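Side-chain contact in AvrPib protein (PDB 5Z1V), which is a MAX effector of the rice blast fungus with avirulence function, which depends on a positively charged patch and a stabilized hydrophobic core: residues Q14-I17 against E22-T25. Sequence-based numbering, arbitrary orientation.
Sequences QVTI and ERIT
Thr16 opens the contact with its methyl group: CG2 lies 3.9 Å from Arg23 CB and close to Arg23 CG, so the start of the arginine chain passes obliquely across the threonine tip, while the preceding Val15 bonds through its backbone to Val27 and packs on Val63, Val46 and Val48. With the Thr16 chi1 at -63°, OG1 sits beside the backbone N and CG2 is anti to it, which puts the methyl against the start of the Arg23 chain; that chain bends at chi3 and carries its guanidinium away. Ile17, next along, faces two residues of its partner strand, Ile24 and Thr25, and thereby illustrates a classic beta bulge in the hairpin of strands 13-19 and 22-29. This hairpin belongs to one of the two three-stranded antiparallel sheets of this MAX effector; Val46 and Val48 lie on strand 42-48 of the second. Ile17 makes an antiparallel hydrogen-bonded pair with Thr25, in which Ile17 N donates to Thr25 O at 2.9 Å. The carbonyl of Ile17 is shared: Ile24 N reaches its O at 2.8 Å in an almost straight bond, nearly in line with the carbonyl, whereas Thr25 N approaches the same O more obliquely to the C=O bond (141°) and stays 3.3 Å from it. On one face of the sheet the side chains of Ile17 and Thr25 lie side by side, pointing the same way, Thr25 CG2 resting 3.9 Å from Ile17 CB. Ile24 reaches in from the bulge, placing its CG2 3.9 Å from Ile17 CG2 and only 3.1 Å from Ile17 O, a tight fit. The chemistry thus implies a bulge secured by the shared Ile17 carbonyl and the Ile17 N to Thr25 O bond, consistent with the 112° angle between the short segments, while Ile17 stays buried among apolar neighbours.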
loop_
_atom_site.group_PDB
_atom_site.type_symbol
_atom_site.label_atom_id
_atom_site.label_comp_id
_atom_site.label_asym_id
_atom_site.label_seq_id
_atom_site.Cartn_x
_atom_site.Cartn_y
_atom_site.Cartn_z
ATOM N N GLN A 14 -6.216 1.943 4.030
ATOM C CA GLN A 14 -5.482 0.773 4.501
ATOM C C GLN A 14 -5.186 -0.114 3.305
ATOM O O GLN A 14 -6.093 -0.492 2.556
ATOM C CB GLN A 14 -6.264 -0.028 5.544
ATOM C CG GLN A 14 -6.062 0.421 6.990
ATOM C CD GLN A 14 -6.342 -0.688 8.000
ATOM O OE1 GLN A 14 -6.100 -1.872 7.733
ATOM N NE2 GLN A 14 -6.850 -0.306 9.171
ATOM N N VAL A 15 -3.917 -0.445 3.123
ATOM C CA VAL A 15 -3.469 -1.202 1.964
ATOM C C VAL A 15 -2.908 -2.525 2.447
ATOM O O VAL A 15 -1.977 -2.547 3.254
ATOM C CB VAL A 15 -2.407 -0.441 1.171
ATOM C CG1 VAL A 15 -1.970 -1.277 -0.020
ATOM C CG2 VAL A 15 -2.962 0.930 0.728
ATOM N N THR A 16 -3.427 -3.622 1.916
ATOM C CA THR A 16 -2.903 -4.931 2.265
ATOM C C THR A 16 -1.854 -5.344 1.246
ATOM O O THR A 16 -2.070 -5.221 0.037
ATOM C CB THR A 16 -4.023 -5.962 2.347
ATOM O OG1 THR A 16 -4.903 -5.564 3.396
ATOM C CG2 THR A 16 -3.467 -7.377 2.655
ATOM N N ILE A 17 -0.705 -5.778 1.746
ATOM C CA ILE A 17 0.411 -6.220 0.925
ATOM C C ILE A 17 0.380 -7.736 0.886
ATOM O O ILE A 17 0.385 -8.391 1.948
ATOM C CB ILE A 17 1.755 -5.704 1.467
ATOM C CG1 ILE A 17 1.754 -4.169 1.441
ATOM C CG2 ILE A 17 2.900 -6.202 0.586
ATOM C CD1 ILE A 17 3.119 -3.549 1.726
ATOM N N GLU A 22 -1.463 -13.787 -0.860
ATOM C CA GLU A 22 -1.743 -13.992 0.554
ATOM C C GLU A 22 -1.181 -12.837 1.370
ATOM O O GLU A 22 -0.064 -12.377 1.121
ATOM C CB GLU A 22 -1.143 -15.314 1.052
ATOM C CG GLU A 22 -1.744 -16.578 0.436
ATOM C CD GLU A 22 -3.243 -16.707 0.679
ATOM O OE1 GLU A 22 -3.980 -17.209 -0.208
ATOM O OE2 GLU A 22 -3.692 -16.282 1.755
ATOM N N ARG A 23 -1.943 -12.398 2.371
ATOM C CA ARG A 23 -1.557 -11.225 3.143
ATOM C C ARG A 23 -0.248 -11.454 3.893
ATOM O O ARG A 23 -0.088 -12.465 4.582
ATOM C CB ARG A 23 -2.681 -10.888 4.119
ATOM C CG ARG A 23 -2.290 -10.057 5.323
ATOM C CD ARG A 23 -3.391 -10.156 6.390
ATOM N NE ARG A 23 -4.229 -11.344 6.183
ATOM C CZ ARG A 23 -3.901 -12.578 6.562
ATOM N NH1 ARG A 23 -2.739 -12.798 7.160
ATOM N NH2 ARG A 23 -4.720 -13.596 6.321
ATOM N N ILE A 24 0.689 -10.513 3.764
ATOM C CA ILE A 24 1.930 -10.581 4.525
ATOM C C ILE A 24 2.022 -9.388 5.460
ATOM O O ILE A 24 2.550 -9.513 6.575
ATOM C CB ILE A 24 3.181 -10.682 3.624
ATOM C CG1 ILE A 24 4.451 -10.675 4.483
ATOM C CG2 ILE A 24 3.242 -9.527 2.619
ATOM C CD1 ILE A 24 5.747 -10.583 3.706
ATOM N N THR A 25 1.489 -8.232 5.045
ATOM C CA THR A 25 1.477 -7.122 6.006
ATOM C C THR A 25 0.491 -6.073 5.509
ATOM O O THR A 25 -0.241 -6.303 4.543
ATOM C CB THR A 25 2.885 -6.544 6.224
ATOM O OG1 THR A 25 2.854 -5.584 7.292
ATOM C CG2 THR A 25 3.408 -5.864 4.966
#